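Local coordinates for membrane lipoprotein family protein (Aeropyrum pernix, PDB 4PEV) that probably serves as the solute-binding lipoprotein of an ABC transporter, binding adenosine for uptake across the cell membrane, at residues K237-A240 with E241-Q245; L257-V260 with G261-N264; L380-E383 with L384-I388; Q210-N213 with Q214-T218; A77-A80 with A81-G85. All blocks are in the same frame, centred on the assembly; numbering follows the deposited sequence.

Interaction 1: residues K237-A240 with E241-Q245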
loop_
_atom_site.group_PDB
_atom_site.type_symbol
_atom_site.label_atom_id
_atom_site.label_comp_id
_atom_site.label_asym_id
_atom_site.label_seq_id
_atom_site.Cartn_x
_atom_site.Cartn_y
_atom_site.Cartn_z
ATOM N N LYS C 237 2.578 -15.255 7.860
ATOM C CA LYS C 237 2.433 -16.595 7.296
ATOM C C LYS C 237 1.383 -17.420 8.040
ATOM O O LYS C 237 0.541 -18.034 7.402
ATOM C CB LYS C 237 3.778 -17.330 7.279
ATOM C CG LYS C 237 3.769 -18.588 6.412
ATOM C CD LYS C 237 5.026 -19.456 6.553
ATOM C CE LYS C 237 6.285 -18.717 6.104
ATOM N NZ LYS C 237 7.193 -19.594 5.294
ATOM N N THR C 238 1.420 -17.439 9.373
ATOM C CA THR C 238 0.438 -18.223 10.138
ATOM C C THR C 238 -0.967 -17.695 9.915
ATOM O O THR C 238 -1.907 -18.478 9.784
ATOM C CB THR C 238 0.690 -18.252 11.664
ATOM O OG1 THR C 238 0.641 -16.921 12.193
ATOM C CG2 THR C 238 2.018 -18.881 11.989
ATOM N N THR C 239 -1.118 -16.378 9.881
ATOM C CA THR C 239 -2.423 -15.796 9.603
ATOM C C THR C 239 -2.969 -16.337 8.286
ATOM O O THR C 239 -4.111 -16.789 8.234
ATOM C CB THR C 239 -2.381 -14.260 9.523
ATOM O OG1 THR C 239 -1.790 -13.733 10.714
ATOM C CG2 THR C 239 -3.796 -13.690 9.353
ATOM N N ALA C 240 -2.132 -16.308 7.245
ATOM C CA ALA C 240 -2.503 -16.767 5.903
ATOM C C ALA C 240 -2.832 -18.243 5.857
ATOM O O ALA C 240 -3.760 -18.627 5.167
ATOM C CB ALA C 240 -1.402 -16.459 4.904
ATOM N N GLU C 241 -2.078 -19.069 6.580
ATOM C CA GLU C 241 -2.332 -20.518 6.608
ATOM C C GLU C 241 -3.682 -20.866 7.213
ATOM O O GLU C 241 -4.346 -21.799 6.759
ATOM C CB GLU C 241 -1.262 -21.241 7.408
ATOM C CG GLU C 241 0.066 -21.392 6.701
ATOM C CD GLU C 241 1.190 -21.762 7.656
ATOM O OE1 GLU C 241 0.934 -21.946 8.873
ATOM O OE2 GLU C 241 2.345 -21.854 7.184
ATOM N N GLN C 242 -4.062 -20.141 8.264
ATOM C CA GLN C 242 -5.396 -20.268 8.838
ATOM C C GLN C 242 -6.431 -19.938 7.794
ATOM O O GLN C 242 -7.341 -20.733 7.559
ATOM C CB GLN C 242 -5.581 -19.356 10.049
ATOM C CG GLN C 242 -5.743 -20.122 11.352
ATOM C CD GLN C 242 -5.244 -19.346 12.558
ATOM O OE1 GLN C 242 -5.990 -19.101 13.513
ATOM N NE2 GLN C 242 -3.971 -18.956 12.524
HETATM N N MSE C 243 -6.266 -18.783 7.148
HETATM C CA MSE C 243 -7.201 -18.319 6.110
HETATM C C MSE C 243 -7.387 -19.272 4.955
HETATM O O MSE C 243 -8.480 -19.407 4.425
HETATM C CB MSE C 243 -6.745 -16.961 5.599
HETATM C CG MSE C 243 -7.437 -15.870 6.397
HETATM SE SE MSE C 243 -6.347 -14.230 6.407
HETATM C CE MSE C 243 -6.744 -13.467 4.633
ATOM N N LEU C 244 -6.322 -19.947 4.556
ATOM C CA LEU C 244 -6.406 -20.969 3.525
ATOM C C LEU C 244 -7.408 -22.035 3.897
ATOM O O LEU C 244 -8.158 -22.496 3.049
ATOM C CB LEU C 244 -5.033 -21.596 3.287
ATOM C CG LEU C 244 -4.210 -20.789 2.275
ATOM C CD1 LEU C 244 -2.709 -20.869 2.516
ATOM C CD2 LEU C 244 -4.577 -21.236 0.867
ATOM N N GLN C 245 -7.437 -22.398 5.173
ATOM C CA GLN C 245 -8.322 -23.448 5.660
ATOM C C GLN C 245 -9.742 -22.997 5.937
ATOM O O GLN C 245 -10.593 -23.837 6.195
ATOM C CB GLN C 245 -7.734 -24.062 6.906
ATOM C CG GLN C 245 -6.447 -24.793 6.589
ATOM C CD GLN C 245 -5.781 -25.337 7.821
ATOM O OE1 GLN C 245 -6.379 -25.389 8.895
ATOM N NE2 GLN C 245 -4.537 -25.747 7.678
#
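Lys237 and Glu241 sit one helical turn apart, and their side chains cross at a slant. The lysine contributes its aliphatic part: CG, placed anti to the backbone N (chi1 -166°), lies 3.6 Å from Glu241 OE2. The ammonium group continues away, so that Lys237 NZ stays 5.7 Å from Glu241 OE2 and any attraction between the charges is probably diffuse; NZ instead makes a long, weak ion pair with Glu268. A lysine suits this place because its stem can pack while its tip reaches across to the next helix. Thr238 takes part through its carbonyl, which receives the backbone N-H of Gln242 at 3.1 Å in a nearly straight bond (168°) and a second, weak bond from Gln242 NE2 at 3.5 Å. The extended side chain of Gln242 thus lays its amide nitrogen by the carbonyl of the preceding turn. Thr239 points the same way as Met243, a selenomethionine in this crystal, with methyl CG2 beside SE at 3.9 Å. The Thr239 hydroxyl is hydrogen-bonded to the carbonyl of Leu235, an arrangement that satisfies a threonine within a helix and leaves the methyl for apolar packing. Ala240 gives its carbonyl to Leu244 N at 2.9 Å, and its small methyl lets the helix lie close to Ala265 and Phe251. The repeated i to i+4 bonding is that of a regular alpha-helix, here helix 233-245, which forms the crossover between parallel strands 222-226 and 248-254 in a Rossmann-like lobe.

Interaction 2: residues L257-V260 with G261-N264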
loop_
_atom_site.group_PDB
_atom_site.type_symbol
_atom_site.label_atom_id
_atom_site.label_comp_id
_atom_site.label_asym_id
_atom_site.label_seq_id
_atom_site.Cartn_x
_atom_site.Cartn_y
_atom_site.Cartn_z
ATOM N N LEU C 257 6.056 -5.502 5.579
ATOM C CA LEU C 257 6.896 -6.679 5.629
ATOM C C LEU C 257 6.094 -7.909 6.047
ATOM O O LEU C 257 6.386 -9.028 5.604
ATOM C CB LEU C 257 8.059 -6.454 6.618
ATOM C CG LEU C 257 8.988 -7.652 6.879
ATOM C CD1 LEU C 257 9.587 -8.188 5.580
ATOM C CD2 LEU C 257 10.081 -7.301 7.865
ATOM N N THR C 258 5.107 -7.700 6.915
ATOM C CA THR C 258 4.323 -8.797 7.453
ATOM C C THR C 258 3.779 -9.685 6.351
ATOM O O THR C 258 3.819 -10.901 6.464
ATOM C CB THR C 258 3.142 -8.313 8.331
ATOM O OG1 THR C 258 3.611 -7.399 9.330
ATOM C CG2 THR C 258 2.449 -9.489 9.023
ATOM N N HIS C 259 3.287 -9.099 5.268
ATOM C CA HIS C 259 2.663 -9.934 4.236
ATOM C C HIS C 259 3.649 -10.556 3.265
ATOM O O HIS C 259 3.224 -11.118 2.271
ATOM C CB HIS C 259 1.530 -9.218 3.496
ATOM C CG HIS C 259 1.975 -8.150 2.559
ATOM N ND1 HIS C 259 2.015 -6.829 2.920
ATOM C CD2 HIS C 259 2.346 -8.193 1.259
ATOM C CE1 HIS C 259 2.401 -6.098 1.890
ATOM N NE2 HIS C 259 2.612 -6.901 0.868
ATOM N N VAL C 260 4.952 -10.466 3.531
ATOM C CA VAL C 260 5.882 -11.316 2.805
ATOM C C VAL C 260 5.663 -12.743 3.282
ATOM O O VAL C 260 5.754 -13.674 2.498
ATOM C CB VAL C 260 7.348 -10.900 2.973
ATOM C CG1 VAL C 260 8.286 -12.006 2.484
ATOM C CG2 VAL C 260 7.603 -9.607 2.208
ATOM N N GLY C 261 5.351 -12.918 4.562
ATOM C CA GLY C 261 4.941 -14.222 5.071
ATOM C C GLY C 261 3.697 -14.704 4.360
ATOM O O GLY C 261 3.577 -15.871 4.015
HETATM N N MSE C 262 2.758 -13.803 4.134
HETATM C CA MSE C 262 1.573 -14.158 3.377
HETATM C C MSE C 262 1.960 -14.757 2.047
HETATM O O MSE C 262 1.457 -15.806 1.678
HETATM C CB MSE C 262 0.734 -12.904 3.181
HETATM C CG MSE C 262 -0.627 -13.204 2.590
HETATM SE SE MSE C 262 -1.328 -11.533 1.824
HETATM C CE MSE C 262 -0.275 -11.426 0.153
ATOM N N PHE C 263 2.858 -14.088 1.324
ATOM C CA PHE C 263 3.331 -14.561 0.029
ATOM C C PHE C 263 3.867 -15.964 0.141
ATOM O O PHE C 263 3.596 -16.811 -0.715
ATOM C CB PHE C 263 4.476 -13.712 -0.503
ATOM C CG PHE C 263 4.082 -12.345 -0.970
ATOM C CD1 PHE C 263 2.807 -12.071 -1.439
ATOM C CD2 PHE C 263 5.037 -11.332 -1.007
ATOM C CE1 PHE C 263 2.484 -10.797 -1.887
ATOM C CE2 PHE C 263 4.726 -10.065 -1.468
ATOM C CZ PHE C 263 3.448 -9.793 -1.903
ATOM N N ASN C 264 4.644 -16.209 1.186
ATOM C CA ASN C 264 5.234 -17.520 1.369
ATOM C C ASN C 264 4.207 -18.588 1.688
ATOM O O ASN C 264 4.383 -19.722 1.306
ATOM C CB ASN C 264 6.335 -17.470 2.410
ATOM C CG ASN C 264 7.507 -16.625 1.959
ATOM O OD1 ASN C 264 7.838 -16.560 0.778
ATOM N ND2 ASN C 264 8.141 -15.972 2.904
#
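The rings of His259 and Phe263 meet in an offset edge-to-face pair, centroids 5.3 Å apart and planes at 89°. The imidazole presents its edge: His259 CD2 stands 3.7 Å from Phe263 CZ, which lies in the plane of the imidazole. Over one face of the phenyl ring, toward its rim, lies His259 O. His259 CG stands between its own backbone N and carbonyl carbon (chi1 72°), which turns the ring along the helix beside Phe263 while ND1 accepts from the backbone N-H of Ala255. NE2 makes a weak bond to Gln285, and the residue touches the bound adenosine; the phenylalanine therefore acts as a second-shell neighbour for a residue of the ligand pocket. Met262, modelled as selenomethionine, lays SE 4.0 Å from His259 CB. Val260 and Asn264 run side by side, CG1 of the valine 4.0 Å from ND2 of the asparagine, whose OD1 bonds to Tyr288. Gly261, without a side chain, lets Lys237 of helix 233-245 pack close to its backbone. Gly261 N bonds to Thr258 O at 3.2 Å, three residues back, and Asn264 N to Val260 O at 3.1 Å, four back. Helix 258-271 links strands 248-254 and 277-282 as a beta-alpha-beta unit; Met262 packs on Ala240 of helix 233-245 and, with Phe263, on Ser278 of strand 277-282.

Interaction 3: residues L380-E383 with L384-I388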
loop_
_atom_site.group_PDB
_atom_site.type_symbol
_atom_site.label_atom_id
_atom_site.label_comp_id
_atom_site.label_asym_id
_atom_site.label_seq_id
_atom_site.Cartn_x
_atom_site.Cartn_y
_atom_site.Cartn_z
ATOM N N LEU C 380 -15.184 -3.911 -15.540
ATOM C CA LEU C 380 -15.565 -3.329 -14.244
ATOM C C LEU C 380 -14.476 -2.475 -13.582
ATOM O O LEU C 380 -14.795 -1.449 -12.981
ATOM C CB LEU C 380 -15.999 -4.419 -13.270
ATOM C CG LEU C 380 -17.305 -5.109 -13.659
ATOM C CD1 LEU C 380 -17.500 -6.389 -12.857
ATOM C CD2 LEU C 380 -18.491 -4.165 -13.489
ATOM N N VAL C 381 -13.209 -2.904 -13.662
ATOM C CA VAL C 381 -12.069 -2.073 -13.227
ATOM C C VAL C 381 -12.159 -0.721 -13.898
ATOM O O VAL C 381 -12.214 0.296 -13.230
ATOM C CB VAL C 381 -10.696 -2.699 -13.588
ATOM C CG1 VAL C 381 -9.571 -1.668 -13.489
ATOM C CG2 VAL C 381 -10.395 -3.903 -12.697
ATOM N N GLU C 382 -12.182 -0.738 -15.227
ATOM C CA GLU C 382 -12.234 0.475 -16.042
ATOM C C GLU C 382 -13.475 1.347 -15.753
ATOM O O GLU C 382 -13.392 2.568 -15.734
ATOM C CB GLU C 382 -12.154 0.096 -17.529
ATOM C CG GLU C 382 -12.049 1.281 -18.484
ATOM C CD GLU C 382 -10.973 2.286 -18.079
ATOM O OE1 GLU C 382 -9.776 1.918 -18.087
ATOM O OE2 GLU C 382 -11.326 3.447 -17.748
ATOM N N GLU C 383 -14.610 0.713 -15.503
ATOM C CA GLU C 383 -15.839 1.438 -15.234
ATOM C C GLU C 383 -15.810 2.088 -13.866
ATOM O O GLU C 383 -16.560 3.018 -13.632
ATOM C CB GLU C 383 -17.050 0.500 -15.372
ATOM C CG GLU C 383 -18.348 0.899 -14.656
ATOM C CD GLU C 383 -19.409 -0.204 -14.751
ATOM O OE1 GLU C 383 -19.705 -0.633 -15.897
ATOM O OE2 GLU C 383 -19.928 -0.658 -13.692
ATOM N N LEU C 384 -14.971 1.606 -12.951
ATOM C CA LEU C 384 -14.858 2.236 -11.634
ATOM C C LEU C 384 -13.736 3.264 -11.610
ATOM O O LEU C 384 -13.887 4.352 -11.064
ATOM C CB LEU C 384 -14.639 1.197 -10.543
ATOM C CG LEU C 384 -14.587 1.747 -9.107
ATOM C CD1 LEU C 384 -15.768 2.655 -8.795
ATOM C CD2 LEU C 384 -14.514 0.611 -8.091
ATOM N N LYS C 385 -12.607 2.903 -12.201
ATOM C CA LYS C 385 -11.486 3.814 -12.382
ATOM C C LYS C 385 -11.964 5.118 -12.984
ATOM O O LYS C 385 -11.535 6.186 -12.563
ATOM C CB LYS C 385 -10.455 3.143 -13.282
ATOM C CG LYS C 385 -9.360 4.001 -13.886
ATOM C CD LYS C 385 -8.387 3.061 -14.600
ATOM C CE LYS C 385 -7.830 3.619 -15.906
ATOM N NZ LYS C 385 -6.401 4.019 -15.760
ATOM N N GLN C 386 -12.877 5.031 -13.950
ATOM C CA GLN C 386 -13.354 6.224 -14.644
ATOM C C GLN C 386 -14.421 6.995 -13.903
ATOM O O GLN C 386 -14.471 8.215 -14.004
ATOM C CB GLN C 386 -13.813 5.910 -16.071
ATOM C CG GLN C 386 -12.747 6.263 -17.095
ATOM C CD GLN C 386 -12.158 7.648 -16.843
ATOM O OE1 GLN C 386 -12.889 8.610 -16.571
ATOM N NE2 GLN C 386 -10.828 7.748 -16.897
ATOM N N LYS C 387 -15.270 6.302 -13.157
ATOM C CA LYS C 387 -16.223 6.994 -12.301
ATOM C C LYS C 387 -15.491 7.779 -11.220
ATOM O O LYS C 387 -15.986 8.805 -10.761
ATOM C CB LYS C 387 -17.233 6.016 -11.696
ATOM C CG LYS C 387 -18.260 5.544 -12.728
ATOM C CD LYS C 387 -19.061 4.318 -12.300
ATOM C CE LYS C 387 -20.079 4.657 -11.225
ATOM N NZ LYS C 387 -20.894 3.468 -10.854
ATOM N N ILE C 388 -14.296 7.312 -10.846
ATOM C CA ILE C 388 -13.490 7.935 -9.781
ATOM C C ILE C 388 -12.737 9.161 -10.272
ATOM O O ILE C 388 -12.831 10.230 -9.667
ATOM C CB ILE C 388 -12.486 6.931 -9.157
ATOM C CG1 ILE C 388 -13.236 5.947 -8.247
ATOM C CG2 ILE C 388 -11.402 7.660 -8.365
ATOM C CD1 ILE C 388 -12.419 4.761 -7.786
#
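Glu382 lies alongside Gln386, the two side chains pointing the same way with the carboxylate and amide planes only 10° apart, and Glu382 OE2 next to Gln386 CG at 3.2 Å. This is an i to i+4 pairing on the solvent side of alpha-helix 375-389, whose other side is buried against helices 159-181 and 196-214. The other carboxylate oxygen, Glu382 OE1, faces Lys385 CE at 3.4 Å; the lysine passes across the glutamate with its methylenes, and Lys385 NZ remains 4.6 Å from Glu382 OE1. Opposite charges so close would probably attract, though without a direct ion pair. Long polar residues suit this exposed flank, where their stems can cover one another. The bend of Glu382 at chi2 (49°) swings its carboxylate along the helix toward both neighbours. Glu383 and Lys387 are also oppositely charged, but Glu383 OE2 and Lys387 NZ stay 5.1 Å apart. They share a partner beyond the helix: Tyr211 OH is hydrogen-bonded to Glu383 OE2 and weakly to Lys387 NZ. Leu380 and Leu384 are aliphatic, as their buried positions demand, Leu380 packing on Tyr211 and Tyr212 and Leu384 on Tyr207 and Ile168. Within the backbone, Val381 O takes two donors: Leu384 N, 3.1 Å away and well above the carbonyl plane, and Lys385 N at 2.8 Å, almost in line with the C=O bond, its N-H...O angle 174°.

Interaction 4: residues Q210-N213 with Q214-T218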
loop_
_atom_site.group_PDB
_atom_site.type_symbol
_atom_site.label_atom_id
_atom_site.label_comp_id
_atom_site.label_asym_id
_atom_site.label_seq_id
_atom_site.Cartn_x
_atom_site.Cartn_y
_atom_site.Cartn_z
ATOM N N GLN C 210 -17.913 -6.002 -3.257
ATOM C CA GLN C 210 -19.369 -5.914 -3.297
ATOM C C GLN C 210 -19.823 -5.335 -4.616
ATOM O O GLN C 210 -20.870 -5.725 -5.129
ATOM C CB GLN C 210 -19.904 -5.047 -2.168
ATOM C CG GLN C 210 -19.690 -5.608 -0.775
ATOM C CD GLN C 210 -20.459 -6.888 -0.555
ATOM O OE1 GLN C 210 -20.204 -7.884 -1.216
ATOM N NE2 GLN C 210 -21.403 -6.867 0.372
ATOM N N TYR C 211 -19.036 -4.409 -5.158
ATOM C CA TYR C 211 -19.326 -3.807 -6.448
ATOM C C TYR C 211 -19.370 -4.918 -7.480
ATOM O O TYR C 211 -20.355 -5.075 -8.194
ATOM C CB TYR C 211 -18.250 -2.779 -6.789
ATOM C CG TYR C 211 -18.498 -1.898 -8.001
ATOM C CD1 TYR C 211 -18.112 -2.309 -9.274
ATOM C CD2 TYR C 211 -19.060 -0.630 -7.865
ATOM C CE1 TYR C 211 -18.300 -1.499 -10.379
ATOM C CE2 TYR C 211 -19.251 0.190 -8.966
ATOM C CZ TYR C 211 -18.867 -0.252 -10.220
ATOM O OH TYR C 211 -19.052 0.542 -11.331
ATOM N N TYR C 212 -18.306 -5.709 -7.524
ATOM C CA TYR C 212 -18.222 -6.857 -8.413
ATOM C C TYR C 212 -19.416 -7.775 -8.229
ATOM O O TYR C 212 -20.124 -8.046 -9.174
ATOM C CB TYR C 212 -16.935 -7.627 -8.162
ATOM C CG TYR C 212 -16.759 -8.777 -9.100
ATOM C CD1 TYR C 212 -16.239 -8.587 -10.365
ATOM C CD2 TYR C 212 -17.137 -10.056 -8.731
ATOM C CE1 TYR C 212 -16.080 -9.645 -11.234
ATOM C CE2 TYR C 212 -16.985 -11.126 -9.596
ATOM C CZ TYR C 212 -16.456 -10.915 -10.843
ATOM O OH TYR C 212 -16.300 -11.984 -11.693
ATOM N N ASN C 213 -19.644 -8.224 -6.998
ATOM C CA ASN C 213 -20.808 -9.050 -6.654
ATOM C C ASN C 213 -22.146 -8.538 -7.157
ATOM O O ASN C 213 -22.904 -9.299 -7.763
ATOM C CB ASN C 213 -20.899 -9.217 -5.148
ATOM C CG ASN C 213 -19.891 -10.196 -4.621
ATOM O OD1 ASN C 213 -19.383 -11.040 -5.352
ATOM N ND2 ASN C 213 -19.602 -10.099 -3.344
ATOM N N GLN C 214 -22.434 -7.263 -6.897
ATOM C CA GLN C 214 -23.685 -6.639 -7.358
ATOM C C GLN C 214 -23.759 -6.504 -8.865
ATOM O O GLN C 214 -24.775 -6.832 -9.457
ATOM C CB GLN C 214 -23.909 -5.286 -6.706
ATOM C CG GLN C 214 -24.382 -5.425 -5.268
ATOM C CD GLN C 214 -24.626 -4.092 -4.590
ATOM O OE1 GLN C 214 -24.675 -3.041 -5.246
ATOM N NE2 GLN C 214 -24.779 -4.125 -3.262
ATOM N N ALA C 215 -22.682 -6.060 -9.498
ATOM C CA ALA C 215 -22.662 -5.940 -10.966
ATOM C C ALA C 215 -22.641 -7.286 -11.686
ATOM O O ALA C 215 -22.568 -7.309 -12.905
ATOM C CB ALA C 215 -21.473 -5.097 -11.428
HETATM N N MSE C 216 -22.696 -8.394 -10.945
HETATM C CA MSE C 216 -22.425 -9.713 -11.523
HETATM C C MSE C 216 -23.194 -10.868 -10.913
HETATM O O MSE C 216 -23.046 -12.005 -11.362
HETATM C CB MSE C 216 -20.924 -9.916 -11.322
HETATM C CG MSE C 216 -20.269 -10.785 -12.366
HETATM SE SE MSE C 216 -19.772 -9.653 -13.903
HETATM C CE MSE C 216 -19.580 -11.141 -15.186
ATOM N N GLY C 217 -24.013 -10.607 -9.891
ATOM C CA GLY C 217 -24.849 -11.640 -9.278
ATOM C C GLY C 217 -24.051 -12.767 -8.656
ATOM O O GLY C 217 -24.451 -13.920 -8.711
ATOM N N THR C 218 -22.904 -12.432 -8.078
ATOM C CA THR C 218 -22.054 -13.403 -7.395
ATOM C C THR C 218 -22.076 -13.056 -5.928
ATOM O O THR C 218 -22.448 -11.942 -5.577
ATOM C CB THR C 218 -20.616 -13.331 -7.918
ATOM O OG1 THR C 218 -20.209 -11.959 -8.028
ATOM C CG2 THR C 218 -20.531 -13.984 -9.287
#
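Asn213 carries CG anti to its carbonyl carbon (chi1 -76°), and Thr218 holds OG1 between its backbone N and carbonyl carbon (chi1 45°); together these rotations bring the hydroxyl up to the amide oxygen although the side chains cross at about a right angle. The hydroxyl Thr218 OG1 donates to Asn213 OD1 at 2.9 Å, in the amide plane and on a lone pair. OD1 also receives the backbone N-H of Val220, while Asn213 ND2 donates within its own plane to Gln210 OE1 at 3.1 Å. Replacing Asn213 by an alanine would probably leave the Thr218 hydroxyl, the Val220 N-H and Gln210 OE1 each without this mate and let the loop shift against the helix end. The backbone closes the same turn: Asn213 O accepts Thr218 N at 3.1 Å on a lone pair, with weak bonds from Met216 N and Gly217 N besides. Gly217 has positive phi, easily adopted by glycine, and this bends the chain back. Over one face of the Tyr212 ring comes Met216, a selenomethionine here, with CG 4.1 Å from Tyr212 CZ; SE stands 5.0 Å from the ring centroid, 30° off the normal, in a Met-aromatic contact. The tyrosine hydroxyl is tied to Asn175 of helix 159-181. Met216, long and unbranched, can lay CG over the ring before the chain goes on to strand 222-226. The buried Asn213 amide thus stitches helix 196-214 to the loop that follows it, a polar group satisfied by the very bonds that hold the turn.

Interaction 5: residues A77-A80 with A81-G85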
loop_
_atom_site.group_PDB
_atom_site.type_symbol
_atom_site.label_atom_id
_atom_site.label_comp_id
_atom_site.label_asym_id
_atom_site.label_seq_id
_atom_site.Cartn_x
_atom_site.Cartn_y
_atom_site.Cartn_z
ATOM N N ALA C 77 13.942 8.868 -1.895
ATOM C CA ALA C 77 15.087 9.492 -1.292
ATOM C C ALA C 77 16.364 9.171 -2.049
ATOM O O ALA C 77 17.209 10.035 -2.182
ATOM C CB ALA C 77 15.211 9.045 0.152
ATOM N N ASP C 78 16.519 7.929 -2.516
ATOM C CA ASP C 78 17.730 7.517 -3.245
ATOM C C ASP C 78 17.812 8.260 -4.585
ATOM O O ASP C 78 18.889 8.688 -5.004
ATOM C CB ASP C 78 17.768 5.987 -3.472
ATOM C CG ASP C 78 18.102 5.165 -2.170
ATOM O OD1 ASP C 78 18.832 5.680 -1.278
ATOM O OD2 ASP C 78 17.639 3.987 -2.054
ATOM N N ARG C 79 16.669 8.426 -5.240
ATOM C CA ARG C 79 16.587 9.182 -6.496
ATOM C C ARG C 79 16.964 10.663 -6.287
ATOM O O ARG C 79 17.625 11.264 -7.130
ATOM C CB ARG C 79 15.173 9.073 -7.097
ATOM C CG ARG C 79 15.062 9.242 -8.609
ATOM C CD ARG C 79 13.612 9.539 -9.034
ATOM N NE ARG C 79 12.606 8.660 -8.389
ATOM C CZ ARG C 79 11.284 8.907 -8.288
ATOM N NH1 ARG C 79 10.720 10.024 -8.784
ATOM N NH2 ARG C 79 10.510 8.012 -7.671
ATOM N N ALA C 80 16.561 11.240 -5.164
ATOM C CA ALA C 80 16.890 12.631 -4.860
ATOM C C ALA C 80 18.375 12.827 -4.536
ATOM O O ALA C 80 18.976 13.812 -4.944
ATOM C CB ALA C 80 16.039 13.113 -3.710
ATOM N N ALA C 81 18.966 11.884 -3.807
ATOM C CA ALA C 81 20.410 11.886 -3.558
ATOM C C ALA C 81 21.197 12.004 -4.848
ATOM O O ALA C 81 22.077 12.844 -4.954
ATOM C CB ALA C 81 20.833 10.628 -2.819
ATOM N N GLU C 82 20.865 11.166 -5.829
ATOM C CA GLU C 82 21.628 11.111 -7.066
ATOM C C GLU C 82 21.273 12.252 -8.017
ATOM O O GLU C 82 22.169 12.922 -8.498
ATOM C CB GLU C 82 21.471 9.740 -7.736
ATOM C CG GLU C 82 22.120 9.581 -9.118
ATOM C CD GLU C 82 23.625 9.905 -9.192
ATOM O OE1 GLU C 82 24.056 10.412 -10.253
ATOM O OE2 GLU C 82 24.398 9.655 -8.233
ATOM N N GLU C 83 19.988 12.486 -8.283
ATOM C CA GLU C 83 19.590 13.511 -9.258
ATOM C C GLU C 83 19.806 14.936 -8.742
ATOM O O GLU C 83 20.348 15.769 -9.446
ATOM C CB GLU C 83 18.126 13.357 -9.673
ATOM C CG GLU C 83 17.837 12.242 -10.673
ATOM C CD GLU C 83 16.337 12.077 -10.972
ATOM O OE1 GLU C 83 15.904 10.948 -11.321
ATOM O OE2 GLU C 83 15.578 13.070 -10.854
ATOM N N LEU C 84 19.377 15.223 -7.518
ATOM C CA LEU C 84 19.455 16.595 -6.969
ATOM C C LEU C 84 20.687 16.867 -6.109
ATOM O O LEU C 84 20.915 18.001 -5.742
ATOM C CB LEU C 84 18.207 16.923 -6.141
ATOM C CG LEU C 84 16.867 16.505 -6.743
ATOM C CD1 LEU C 84 15.719 17.010 -5.889
ATOM C CD2 LEU C 84 16.735 16.995 -8.177
ATOM N N GLY C 85 21.450 15.835 -5.760
ATOM C CA GLY C 85 22.725 16.012 -5.064
ATOM C C GLY C 85 22.670 16.130 -3.549
ATOM O O GLY C 85 23.669 16.499 -2.927
#
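Arg79 and Glu83 extend side by side and point the same way, one turn apart, yet their flat ends are inclined, guanidinium and carboxylate planes 46° apart. What meets is the arginine stem: Glu83 OE1 lies 3.3 Å from Arg79 CG and also touches CD. Arg79 NE stays 5.0 Å from Glu83 OE1. With CG anti to the backbone N (chi1 -154°) and a bend at chi3, the arginine carries its head away to a salt bridge with Asp302 and a cation-pi contact with Tyr306. Glu83 OE2 makes a weak bond to the hydroxyl of that tyrosine. A leucine in place of Arg79 would carry no charge, so Asp302 would probably lose its mate and the Tyr306 ring its cation. Helix 69-84 is the alpha element of the beta-alpha-beta unit between strands 54-59 and 87-91, and this part of it rests on helix 301-313. Ala80 fits that interface because its methyl is small: CB approaches Leu84 CD1 at 4.5 Å, and both residues touch Tyr306. On the backbone, Glu83 N bonds to Arg79 O at 2.9 Å and Leu84 N to Ala80 O at 3.0 Å, the regular alpha pattern. Gly85 then leaves the helix with positive phi, a conformation that favours glycine, its N-H still bonded weakly to Ala80 O at 3.3 Å.

How the interactions relate
From the N terminus the order is interaction 5, then 4, 1, 2 and 3. Each is confined to a single helix or helix end, so none closes a long loop; they follow in series, and none nests or crosses another. Interaction 5 belongs to the lobe built on the sheet containing strand 54-59, on the opposite side of the chain's centre from interactions 1 and 4. Interactions 1 and 2 lie on consecutive helices of the other lobe and touch where Lys237 CB meets Gly261 O at 3.6 Å. Interactions 3 and 4, far apart in sequence, meet where Leu380 CD2 packs on Ala215 CB at 3.7 Å, so that helix 375-389 is tied to helix 196-214.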